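PDB 3WY8: serine protease from Arthrobacter nicotinovorans, which probably hydrolyses peptide bonds as a secreted trypsin-like serine peptidase, with a keratin-degrading activity, this chain being its protease domain. Local coordinates for residues A[113-118]-A[211-216]; A[36-41]-A[104-109]; A[43-48]-A[54-59]. All coordinates share one frame; numbering follows the deposited sequence.

Contact 1 of 3, residues A[113-118]-A[211-216]; sequences SGVQFN and STYNTA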
ATOM      1  N   SER A 113      11.519  -1.929   2.830  1.00 18.69           N
ATOM      2  CA  SER A 113      11.871  -0.877   1.887  1.00 18.43           C
ATOM      3  C   SER A 113      12.136   0.424   2.623  1.00 18.42           C
ATOM      4  O   SER A 113      11.434   0.757   3.580  1.00 18.91           O
ATOM      5  CB  SER A 113      10.729  -0.641   0.903  1.00 18.21           C
ATOM      6  OG  SER A 113      10.427  -1.811   0.167  1.00 17.41           O
ATOM      7  N   GLY A 114      13.137   1.167   2.161  1.00 18.28           N
ATOM      8  CA  GLY A 114      13.310   2.548   2.590  1.00 18.18           C
ATOM      9  C   GLY A 114      12.136   3.381   2.108  1.00 18.29           C
ATOM     10  O   GLY A 114      11.452   3.007   1.145  1.00 17.98           O
ATOM     11  N   VAL A 115      11.893   4.498   2.787  1.00 18.45           N
ATOM     12  CA  VAL A 115      10.810   5.414   2.419  1.00 18.47           C
ATOM     13  C   VAL A 115      11.327   6.817   2.120  1.00 18.45           C
ATOM     14  O   VAL A 115      12.383   7.218   2.619  1.00 18.77           O
ATOM     15  CB  VAL A 115       9.692   5.480   3.505  1.00 18.61           C
ATOM     16  CG1 VAL A 115       8.907   4.179   3.544  1.00 18.88           C
ATOM     17  CG2 VAL A 115      10.265   5.814   4.886  1.00 19.34           C
ATOM     18  N   GLN A 116      10.578   7.549   1.296  1.00 18.13           N
ATOM     19  CA  GLN A 116      10.866   8.947   0.997  1.00 18.25           C
ATOM     20  C   GLN A 116       9.613   9.792   1.161  1.00 17.99           C
ATOM     21  O   GLN A 116       8.517   9.375   0.768  1.00 17.73           O
ATOM     22  CB  GLN A 116      11.395   9.116  -0.431  1.00 18.62           C
ATOM     23  CG  GLN A 116      12.762   8.499  -0.697  1.00 19.69           C
ATOM     24  CD  GLN A 116      13.904   9.205   0.017  1.00 22.26           C
ATOM     25  OE1 GLN A 116      13.795  10.374   0.403  1.00 23.62           O
ATOM     26  NE2 GLN A 116      15.017   8.497   0.183  1.00 22.83           N
ATOM     27  N   PHE A 117       9.791  10.975   1.746  1.00 17.96           N
ATOM     28  CA  PHE A 117       8.724  11.964   1.872  1.00 17.91           C
ATOM     29  C   PHE A 117       9.210  13.302   1.340  1.00 18.13           C
ATOM     30  O   PHE A 117      10.421  13.534   1.245  1.00 18.33           O
ATOM     31  CB  PHE A 117       8.276  12.099   3.335  1.00 17.90           C
ATOM     32  CG  PHE A 117       7.835  10.802   3.944  1.00 17.61           C
ATOM     33  CD1 PHE A 117       6.538  10.337   3.755  1.00 17.98           C
ATOM     34  CD2 PHE A 117       8.728  10.032   4.686  1.00 18.11           C
ATOM     35  CE1 PHE A 117       6.129   9.119   4.313  1.00 17.99           C
ATOM     36  CE2 PHE A 117       8.334   8.821   5.241  1.00 18.02           C
ATOM     37  CZ  PHE A 117       7.036   8.361   5.053  1.00 18.10           C
ATOM     38  N   ASN A 118       8.260  14.162   0.973  1.00 18.40           N
ATOM     39  CA  ASN A 118       8.551  15.517   0.499  1.00 18.59           C
ATOM     40  C   ASN A 118       9.502  15.534  -0.693  1.00 18.72           C
ATOM     41  O   ASN A 118      10.382  16.391  -0.794  1.00 18.42           O
ATOM     42  CB  ASN A 118       9.072  16.381   1.654  1.00 19.12           C
ATOM     43  CG  ASN A 118       8.258  16.196   2.909  1.00 19.97           C
ATOM     44  OD1 ASN A 118       7.051  16.449   2.915  1.00 22.58           O
ATOM     45  ND2 ASN A 118       8.899  15.708   3.969  1.00 22.35           N
ATOM     46  N   SER A 211       4.231  12.362   9.037  1.00 19.12           N
ATOM     47  CA  SER A 211       3.923  12.383  10.470  1.00 19.61           C
ATOM     48  C   SER A 211       3.231  11.098  10.934  1.00 19.57           C
ATOM     49  O   SER A 211       3.505  10.596  12.033  1.00 19.53           O
ATOM     50  CB  SER A 211       3.086  13.612  10.825  1.00 19.96           C
ATOM     51  OG  SER A 211       3.880  14.786  10.767  1.00 22.02           O
ATOM     52  N   THR A 212       2.347  10.563  10.092  1.00 19.51           N
ATOM     53  CA  THR A 212       1.677   9.295  10.384  1.00 19.44           C
ATOM     54  C   THR A 212       2.684   8.153  10.389  1.00 18.99           C
ATOM     55  O   THR A 212       2.655   7.300  11.274  1.00 18.65           O
ATOM     56  CB  THR A 212       0.528   9.005   9.388  1.00 19.53           C
ATOM     57  OG1 THR A 212      -0.386  10.109   9.383  1.00 20.87           O
ATOM     58  CG2 THR A 212      -0.232   7.750   9.790  1.00 19.86           C
ATOM     59  N   TYR A 213       3.582   8.148   9.405  1.00 18.67           N
ATOM     60  CA  TYR A 213       4.652   7.159   9.356  1.00 18.86           C
ATOM     61  C   TYR A 213       5.506   7.208  10.630  1.00 19.20           C
ATOM     62  O   TYR A 213       5.808   6.168  11.224  1.00 19.01           O
ATOM     63  CB  TYR A 213       5.522   7.349   8.105  1.00 18.77           C
ATOM     64  CG  TYR A 213       6.855   6.650   8.209  1.00 18.70           C
ATOM     65  CD1 TYR A 213       6.958   5.272   8.021  1.00 18.27           C
ATOM     66  CD2 TYR A 213       8.011   7.363   8.527  1.00 17.92           C
ATOM     67  CE1 TYR A 213       8.181   4.623   8.136  1.00 18.71           C
ATOM     68  CE2 TYR A 213       9.238   6.725   8.647  1.00 19.44           C
ATOM     69  CZ  TYR A 213       9.317   5.355   8.450  1.00 19.58           C
ATOM     70  OH  TYR A 213      10.533   4.722   8.568  1.00 20.16           O
ATOM     71  N   ASN A 214       5.875   8.422  11.044  1.00 19.72           N
ATOM     72  CA  ASN A 214       6.742   8.628  12.207  1.00 20.15           C
ATOM     73  C   ASN A 214       6.174   8.020  13.485  1.00 20.25           C
ATOM     74  O   ASN A 214       6.892   7.336  14.220  1.00 20.22           O
ATOM     75  CB  ASN A 214       7.026  10.120  12.417  1.00 20.49           C
ATOM     76  CG  ASN A 214       7.997  10.691  11.390  1.00 21.71           C
ATOM     77  OD1 ASN A 214       8.781   9.966  10.773  1.00 22.50           O
ATOM     78  ND2 ASN A 214       7.953  12.006  11.213  1.00 23.16           N
ATOM     79  N   THR A 215       4.887   8.251  13.736  1.00 20.09           N
ATOM     80  CA  THR A 215       4.231   7.668  14.914  1.00 20.44           C
ATOM     81  C   THR A 215       4.095   6.140  14.805  1.00 20.30           C
ATOM     82  O   THR A 215       4.373   5.417  15.764  1.00 19.64           O
ATOM     83  CB  THR A 215       2.885   8.378  15.277  1.00 20.68           C
ATOM     84  OG1 THR A 215       2.389   7.866  16.521  1.00 20.99           O
ATOM     85  CG2 THR A 215       1.818   8.200  14.196  1.00 21.49           C
ATOM     86  N   ALA A 216       3.704   5.654  13.629  1.00 20.17           N
ATOM     87  CA  ALA A 216       3.566   4.215  13.407  1.00 20.23           C
ATOM     88  C   ALA A 216       4.896   3.489  13.596  1.00 20.34           C
ATOM     89  O   ALA A 216       4.956   2.464  14.270  1.00 20.13           O
ATOM     90  CB  ALA A 216       3.002   3.940  12.019  1.00 20.18           C
TER
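Y213, on the C-terminal helix 207-218, reaches across to V115 and F117 in the extended loop that precedes strand 124-129. Its side chain can be followed outward. CB, the first atom, touches CZ of F117 at 3.6 Å, and CG lies just as near that same CZ. With chi1 at 163°, CG lies opposite the backbone N and the ring runs out from the helix toward the loop. Next along the ring, CD2 of Y213 lies 3.6 Å from CE2 of F117; the two rings meet obliquely, centroids 5.3 Å apart and planes inclined at 38°. Farther out, V115 comes from the opposite direction and sets its CG2 methyl over one face of the tyrosine, displaced toward the rim, in a CH-pi contact: CG2 of V115 is 3.7 Å from CZ of Y213. The same methyl also borders the hydroxyl oxygen, which is hydrogen-bonded to the backbone O of T31, while F95 meets the tyrosine ring edge-to-face. F117 in turn packs its ring against W205 near the start of the helix. The contact is one of several by which the C-terminal helix of this trypsin-like domain lies against the body of the protein. Between the two segments the adhesion is wholly apolar and aromatic, without a hydrogen bond, and the tyrosine's polar end is satisfied by a third part of the chain.

Contact 2 of 3, residues A[36-41]-A[104-109]; sequences STVSTA and QKLADV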
ATOM      1  N   SER A  36       8.332  -3.635  12.240  1.00 19.20           N
ATOM      2  CA  SER A  36       7.005  -4.243  12.185  1.00 19.08           C
ATOM      3  C   SER A  36       6.007  -3.454  11.342  1.00 18.83           C
ATOM      4  O   SER A  36       4.808  -3.760  11.347  1.00 19.06           O
ATOM      5  CB  SER A  36       6.446  -4.379  13.605  1.00 19.26           C
ATOM      6  OG  SER A  36       7.262  -5.225  14.392  1.00 20.92           O
ATOM      7  N   THR A  37       6.492  -2.445  10.622  1.00 18.29           N
ATOM      8  CA  THR A  37       5.602  -1.498   9.950  1.00 17.81           C
ATOM      9  C   THR A  37       5.331  -1.872   8.497  1.00 17.72           C
ATOM     10  O   THR A  37       6.245  -2.242   7.755  1.00 17.37           O
ATOM     11  CB  THR A  37       6.125  -0.046  10.077  1.00 18.14           C
ATOM     12  OG1 THR A  37       6.316   0.258  11.464  1.00 17.90           O
ATOM     13  CG2 THR A  37       5.136   0.964   9.491  1.00 17.99           C
ATOM     14  N   VAL A  38       4.055  -1.773   8.123  1.00 17.11           N
ATOM     15  CA  VAL A  38       3.571  -2.096   6.782  1.00 16.96           C
ATOM     16  C   VAL A  38       2.854  -0.878   6.219  1.00 16.55           C
ATOM     17  O   VAL A  38       1.945  -0.337   6.848  1.00 16.61           O
ATOM     18  CB  VAL A  38       2.599  -3.309   6.804  1.00 16.78           C
ATOM     19  CG1 VAL A  38       1.900  -3.487   5.448  1.00 17.45           C
ATOM     20  CG2 VAL A  38       3.344  -4.583   7.188  1.00 17.52           C
ATOM     21  N   SER A  39       3.264  -0.443   5.031  1.00 16.23           N
ATOM     22  CA  SER A  39       2.592   0.659   4.358  1.00 15.80           C
ATOM     23  C   SER A  39       1.431   0.139   3.508  1.00 16.04           C
ATOM     24  O   SER A  39       1.511  -0.944   2.926  1.00 15.91           O
ATOM     25  CB  SER A  39       3.575   1.396   3.462  1.00 15.88           C
ATOM     26  OG  SER A  39       4.051   0.512   2.467  1.00 14.88           O
ATOM     27  N   THR A  40       0.365   0.930   3.435  1.00 15.97           N
ATOM     28  CA  THR A  40      -0.817   0.588   2.640  1.00 16.29           C
ATOM     29  C   THR A  40      -1.654   1.854   2.418  1.00 16.10           C
ATOM     30  O   THR A  40      -1.207   2.951   2.760  1.00 16.11           O
ATOM     31  CB  THR A  40      -1.627  -0.585   3.285  1.00 16.21           C
ATOM     32  OG1 THR A  40      -2.605  -1.079   2.358  1.00 17.25           O
ATOM     33  CG2 THR A  40      -2.307  -0.164   4.594  1.00 17.28           C
ATOM     34  N   ALA A  41      -2.840   1.711   1.830  1.00 16.15           N
ATOM     35  CA  ALA A  41      -3.750   2.847   1.661  1.00 16.01           C
ATOM     36  C   ALA A  41      -4.566   3.041   2.927  1.00 16.05           C
ATOM     37  O   ALA A  41      -4.819   2.084   3.651  1.00 15.74           O
ATOM     38  CB  ALA A  41      -4.676   2.619   0.479  1.00 16.02           C
ATOM     39  N   GLN A 104       9.283 -13.528  16.160  1.00 26.41           N
ATOM     40  CA  GLN A 104      10.077 -12.781  15.187  1.00 25.70           C
ATOM     41  C   GLN A 104       9.374 -11.513  14.715  1.00 24.97           C
ATOM     42  O   GLN A 104       8.153 -11.494  14.575  1.00 24.71           O
ATOM     43  CB  GLN A 104      10.384 -13.652  13.970  1.00 25.90           C
ATOM     44  CG  GLN A 104      11.361 -14.794  14.212  1.00 27.17           C
ATOM     45  CD  GLN A 104      11.692 -15.538  12.933  1.00 29.11           C
ATOM     46  OE1 GLN A 104      10.874 -16.299  12.409  1.00 30.50           O
ATOM     47  NE2 GLN A 104      12.898 -15.322  12.421  1.00 30.29           N
ATOM     48  N   LYS A 105      10.156 -10.464  14.462  1.00 24.25           N
ATOM     49  CA  LYS A 105       9.644  -9.215  13.888  1.00 23.53           C
ATOM     50  C   LYS A 105       9.633  -9.292  12.358  1.00 22.60           C
ATOM     51  O   LYS A 105      10.543  -9.858  11.753  1.00 22.12           O
ATOM     52  CB  LYS A 105      10.478  -8.018  14.367  1.00 23.99           C
ATOM     53  CG  LYS A 105      10.226  -7.638  15.837  1.00 25.31           C
ATOM     54  CD  LYS A 105      11.335  -6.764  16.415  1.00 29.23           C
ATOM     55  CE  LYS A 105      12.444  -7.603  17.044  1.00 31.12           C
ATOM     56  NZ  LYS A 105      13.464  -6.769  17.751  1.00 33.06           N
ATOM     57  N   LEU A 106       8.601  -8.720  11.741  1.00 21.64           N
ATOM     58  CA  LEU A 106       8.386  -8.847  10.294  1.00 21.21           C
ATOM     59  C   LEU A 106       9.620  -8.534   9.441  1.00 21.15           C
ATOM     60  O   LEU A 106       9.985  -9.319   8.558  1.00 21.21           O
ATOM     61  CB  LEU A 106       7.188  -7.999   9.849  1.00 20.90           C
ATOM     62  CG  LEU A 106       6.848  -7.972   8.352  1.00 20.22           C
ATOM     63  CD1 LEU A 106       6.386  -9.336   7.847  1.00 19.15           C
ATOM     64  CD2 LEU A 106       5.792  -6.935   8.084  1.00 20.19           C
ATOM     65  N   ALA A 107      10.252  -7.392   9.707  1.00 21.14           N
ATOM     66  CA  ALA A 107      11.393  -6.937   8.912  1.00 21.12           C
ATOM     67  C   ALA A 107      12.618  -7.836   9.063  1.00 21.49           C
ATOM     68  O   ALA A 107      13.461  -7.896   8.166  1.00 21.34           O
ATOM     69  CB  ALA A 107      11.735  -5.488   9.249  1.00 20.95           C
ATOM     70  N   ASP A 108      12.710  -8.538  10.192  1.00 21.65           N
ATOM     71  CA  ASP A 108      13.785  -9.504  10.402  1.00 22.08           C
ATOM     72  C   ASP A 108      13.604 -10.748   9.535  1.00 21.88           C
ATOM     73  O   ASP A 108      14.583 -11.421   9.199  1.00 22.40           O
ATOM     74  CB  ASP A 108      13.897  -9.891  11.878  1.00 22.36           C
ATOM     75  CG  ASP A 108      14.605  -8.830  12.716  1.00 23.79           C
ATOM     76  OD1 ASP A 108      15.462  -8.094  12.175  1.00 25.20           O
ATOM     77  OD2 ASP A 108      14.311  -8.742  13.926  1.00 25.52           O
ATOM     78  N   VAL A 109      12.355 -11.032   9.167  1.00 21.12           N
ATOM     79  CA  VAL A 109      12.022 -12.191   8.338  1.00 20.63           C
ATOM     80  C   VAL A 109      12.031 -11.850   6.845  1.00 20.28           C
ATOM     81  O   VAL A 109      12.591 -12.601   6.042  1.00 20.43           O
ATOM     82  CB  VAL A 109      10.662 -12.819   8.749  1.00 20.48           C
ATOM     83  CG1 VAL A 109      10.355 -14.083   7.924  1.00 20.49           C
ATOM     84  CG2 VAL A 109      10.653 -13.143  10.234  1.00 20.70           C
TER
HETATM   85  O   HOH W   1       6.439  -7.822  13.561  1.00 21.95           O
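V38 and L106 make the apolar part of this contact, where the first turn of helix 106-110 lies against strand 37-40 of the six-stranded barrel. The two side chains cross at about a right angle, and a single pair of methyls does the touching: CG2 of V38 meets CD2 of L106 at 3.5 Å, a close fit. CG of L106 stands opposite its backbone N (chi1 178°), which extends the side chain from the helix toward the strand and lets CD2 reach the valine. F58 of strand 55-60 touches both residues, and P60 and W72 also border the leucine, so that L106 plugs into a hydrophobic patch built from several barrel strands.

Looser van der Waals contacts lie just before the strand. CA of S36 is 4.4 Å from CB of L106, and the hydroxyl oxygen OG of S36 comes no nearer than 4.1 Å to CG of K105, whose chain bends at chi3 and carries the amino group away from the strand.

The polar link runs through one water. It donates to OG of S36 at 2.8 Å and accepts from the backbone N of L106 at 3.0 Å. K105 is the N-cap residue, so the bridged amide belongs to the first turn, where no preceding helical carbonyl is available to receive it. The same serine hydroxyl is also hydrogen-bonded to the backbone O of N34, and a salt bridge between D108 and K35 adds a charged tie nearby. No direct hydrogen bond joins the two segments: methyl packing seats the helix on the barrel, and the water satisfies an amide at its N-terminal end while coupling it to the buried serine.

Contact 3 of 3, residues A[43-48]-A[54-59]; sequences HCLNEG and TNFIFV
A buried backbone carbonyl oxygen, O of C44, lies beside the rim of the F56 ring and has no hydrogen-bond partner in the model. It lies near the ring plane, 3.6 Å from CE1 and 3.8 Å from CD1 of F56, so the aromatic C-H edge, slightly positive, probably gives it some electrostatic compensation. The second touch is apolar: CB of L45 sits 4.0 Å from CE1 of F56, approaching the ring obliquely. F56 gets there because its CG lies opposite the backbone N (chi1 -179°), turning the ring from strand 55-60 toward the loop. I14, A74, L77, A96 and M98 surround the same ring within the barrel. The loop belongs to the trypsin-like fold: H43, just before C44, hydrogen-bonds D92 and S171 in an arrangement consistent with the Ser-His-Asp catalytic triad, and C44 is tied to C25 by a disulfide. An alanine in place of F56 would remove the ring, is likely to open a gap beside CB of L45, and would probably leave the carbonyl of C44 without the C-H edge it now faces. Beyond L45 the loop turns back on itself through an Asx turn, in which the backbone N of G48 donates to OD1 of N46 at 2.9 Å, with an N-H...O angle of 152°; ND2 of that asparagine is hydrogen-bonded to the backbone O of G50.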
ATOM      1  N   HIS A  43      -7.660   3.639   2.999  1.00 16.64           N
ATOM      2  CA  HIS A  43      -8.912   2.902   2.768  1.00 16.75           C
ATOM      3  C   HIS A  43      -8.784   1.382   2.902  1.00 17.08           C
ATOM      4  O   HIS A  43      -9.788   0.663   2.866  1.00 17.33           O
ATOM      5  CB  HIS A  43      -9.599   3.343   1.457  1.00 16.85           C
ATOM      6  CG  HIS A  43      -9.021   2.746   0.210  1.00 16.83           C
ATOM      7  ND1 HIS A  43      -8.166   3.438  -0.623  1.00 17.51           N
ATOM      8  CD2 HIS A  43      -9.233   1.547  -0.382  1.00 17.92           C
ATOM      9  CE1 HIS A  43      -7.849   2.675  -1.655  1.00 16.98           C
ATOM     10  NE2 HIS A  43      -8.486   1.524  -1.535  1.00 17.34           N
ATOM     11  N   CYS A  44      -7.556   0.904   3.095  1.00 16.98           N
ATOM     12  CA  CYS A  44      -7.307  -0.513   3.342  1.00 17.65           C
ATOM     13  C   CYS A  44      -7.311  -0.853   4.831  1.00 17.62           C
ATOM     14  O   CYS A  44      -7.134  -2.011   5.202  1.00 18.25           O
ATOM     15  CB  CYS A  44      -5.976  -0.952   2.724  1.00 17.71           C
ATOM     16  SG  CYS A  44      -5.925  -0.914   0.908  1.00 19.44           S
ATOM     17  N   LEU A  45      -7.502   0.146   5.688  1.00 17.85           N
ATOM     18  CA  LEU A  45      -7.532  -0.124   7.128  1.00 17.92           C
ATOM     19  C   LEU A  45      -8.445   0.791   7.950  1.00 18.23           C
ATOM     20  O   LEU A  45      -8.539   0.639   9.168  1.00 18.24           O
ATOM     21  CB  LEU A  45      -6.106  -0.169   7.715  1.00 17.65           C
ATOM     22  CG  LEU A  45      -5.143   1.008   7.528  1.00 17.80           C
ATOM     23  CD1 LEU A  45      -5.626   2.258   8.273  1.00 18.12           C
ATOM     24  CD2 LEU A  45      -3.757   0.604   8.020  1.00 17.84           C
ATOM     25  N   ASN A  46      -9.105   1.738   7.288  1.00 18.50           N
ATOM     26  CA  ASN A  46     -10.018   2.654   7.973  1.00 18.94           C
ATOM     27  C   ASN A  46     -11.136   3.081   7.031  1.00 19.37           C
ATOM     28  O   ASN A  46     -10.886   3.365   5.860  1.00 19.33           O
ATOM     29  CB  ASN A  46      -9.259   3.871   8.520  1.00 18.92           C
ATOM     30  CG  ASN A  46     -10.172   4.852   9.244  1.00 19.22           C
ATOM     31  OD1 ASN A  46     -10.871   5.637   8.612  1.00 19.64           O
ATOM     32  ND2 ASN A  46     -10.166   4.805  10.575  1.00 19.35           N
ATOM     33  N   GLU A  47     -12.362   3.136   7.553  1.00 20.01           N
ATOM     34  CA  GLU A  47     -13.551   3.441   6.744  1.00 20.81           C
ATOM     35  C   GLU A  47     -13.462   4.733   5.920  1.00 20.91           C
ATOM     36  O   GLU A  47     -14.054   4.824   4.841  1.00 21.14           O
ATOM     37  CB  GLU A  47     -14.813   3.455   7.615  1.00 20.97           C
ATOM     38  CG  GLU A  47     -15.179   2.098   8.197  1.00 22.64           C
ATOM     39  CD  GLU A  47     -16.478   2.127   8.979  1.00 25.21           C
ATOM     40  OE1 GLU A  47     -17.388   1.345   8.634  1.00 27.21           O
ATOM     41  OE2 GLU A  47     -16.597   2.936   9.923  1.00 26.40           O
ATOM     42  N   GLY A  48     -12.738   5.725   6.434  1.00 21.20           N
ATOM     43  CA  GLY A  48     -12.484   6.972   5.707  1.00 21.26           C
ATOM     44  C   GLY A  48     -13.729   7.747   5.293  1.00 21.49           C
ATOM     45  O   GLY A  48     -14.063   7.795   4.107  1.00 21.48           O
ATOM     46  N   THR A  54     -11.141  -4.221  11.953  1.00 20.43           N
ATOM     47  CA  THR A  54     -11.210  -5.069  13.145  1.00 20.91           C
ATOM     48  C   THR A  54     -10.282  -6.282  13.055  1.00 21.01           C
ATOM     49  O   THR A  54      -9.951  -6.897  14.070  1.00 21.46           O
ATOM     50  CB  THR A  54     -12.653  -5.518  13.447  1.00 20.85           C
ATOM     51  OG1 THR A  54     -13.235  -6.088  12.269  1.00 21.17           O
ATOM     52  CG2 THR A  54     -13.496  -4.324  13.906  1.00 21.22           C
ATOM     53  N   ASN A  55      -9.872  -6.621  11.833  1.00 20.92           N
ATOM     54  CA  ASN A  55      -8.850  -7.639  11.595  1.00 20.81           C
ATOM     55  C   ASN A  55      -8.083  -7.269  10.337  1.00 20.36           C
ATOM     56  O   ASN A  55      -8.675  -6.782   9.380  1.00 20.10           O
ATOM     57  CB  ASN A  55      -9.470  -9.035  11.458  1.00 21.03           C
ATOM     58  CG  ASN A  55      -8.467 -10.152  11.726  1.00 22.73           C
ATOM     59  OD1 ASN A  55      -8.295 -11.058  10.907  1.00 24.93           O
ATOM     60  ND2 ASN A  55      -7.792 -10.088  12.872  1.00 23.51           N
ATOM     61  N   PHE A  56      -6.770  -7.483  10.359  1.00 19.91           N
ATOM     62  CA  PHE A  56      -5.878  -7.035   9.285  1.00 19.66           C
ATOM     63  C   PHE A  56      -4.702  -8.000   9.218  1.00 19.37           C
ATOM     64  O   PHE A  56      -3.892  -8.070  10.150  1.00 19.58           O
ATOM     65  CB  PHE A  56      -5.408  -5.597   9.576  1.00 19.51           C
ATOM     66  CG  PHE A  56      -4.500  -4.994   8.522  1.00 19.52           C
ATOM     67  CD1 PHE A  56      -4.998  -4.059   7.616  1.00 18.78           C
ATOM     68  CD2 PHE A  56      -3.145  -5.317   8.470  1.00 19.68           C
ATOM     69  CE1 PHE A  56      -4.168  -3.467   6.660  1.00 19.10           C
ATOM     70  CE2 PHE A  56      -2.303  -4.739   7.515  1.00 19.67           C
ATOM     71  CZ  PHE A  56      -2.819  -3.808   6.609  1.00 19.52           C
ATOM     72  N   ILE A  57      -4.632  -8.756   8.123  1.00 18.87           N
ATOM     73  CA  ILE A  57      -3.625  -9.800   7.947  1.00 18.72           C
ATOM     74  C   ILE A  57      -2.736  -9.474   6.753  1.00 18.25           C
ATOM     75  O   ILE A  57      -3.229  -9.206   5.663  1.00 18.27           O
ATOM     76  CB  ILE A  57      -4.276 -11.200   7.740  1.00 18.56           C
ATOM     77  CG1 ILE A  57      -5.301 -11.510   8.842  1.00 19.38           C
ATOM     78  CG2 ILE A  57      -3.204 -12.304   7.608  1.00 19.32           C
ATOM     79  CD1 ILE A  57      -4.741 -11.519  10.276  1.00 19.80           C
ATOM     80  N   PHE A  58      -1.426  -9.492   6.976  1.00 17.72           N
ATOM     81  CA  PHE A  58      -0.445  -9.232   5.927  1.00 17.79           C
ATOM     82  C   PHE A  58       0.263 -10.530   5.576  1.00 17.76           C
ATOM     83  O   PHE A  58       0.789 -11.219   6.458  1.00 18.11           O
ATOM     84  CB  PHE A  58       0.546  -8.162   6.406  1.00 17.52           C
ATOM     85  CG  PHE A  58       1.582  -7.762   5.383  1.00 17.15           C
ATOM     86  CD1 PHE A  58       1.217  -7.097   4.209  1.00 17.31           C
ATOM     87  CD2 PHE A  58       2.929  -8.011   5.620  1.00 17.68           C
ATOM     88  CE1 PHE A  58       2.184  -6.707   3.276  1.00 17.54           C
ATOM     89  CE2 PHE A  58       3.904  -7.625   4.696  1.00 17.89           C
ATOM     90  CZ  PHE A  58       3.528  -6.973   3.518  1.00 18.04           C
ATOM     91  N   VAL A  59       0.249 -10.882   4.291  1.00 17.78           N
ATOM     92  CA  VAL A  59       0.907 -12.102   3.832  1.00 17.62           C
ATOM     93  C   VAL A  59       2.033 -11.762   2.849  1.00 17.42           C
ATOM     94  O   VAL A  59       1.788 -11.602   1.655  1.00 17.35           O
ATOM     95  CB  VAL A  59      -0.091 -13.104   3.189  1.00 17.62           C
ATOM     96  CG1 VAL A  59       0.579 -14.447   2.991  1.00 17.69           C
ATOM     97  CG2 VAL A  59      -1.347 -13.267   4.050  1.00 17.79           C
TER

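Contacts 2 and 3 belong to the same six-stranded barrel, their centres about 14 Å apart. They meet through packing of F58 against V38 and L106, and of T40 against L45 and F56, so strand 37-40 and strand 55-60 share one hydrophobic interior. Along the chain, contact 3 is nested inside the loop closed by contact 2, and contact 1 opens only afterwards. Contact 1 lies about 13 Å from contact 2, centre to centre, and just touches it where A216 of the C-terminal helix nears T37; it does not touch contact 3, whose centre is about 18 Å from its own and whose nearest atoms are about 8 Å away. Thus helix 106-110 and helix 207-218 both pack near strand 37-40, which leads into the loop carrying the putative catalytic histidine.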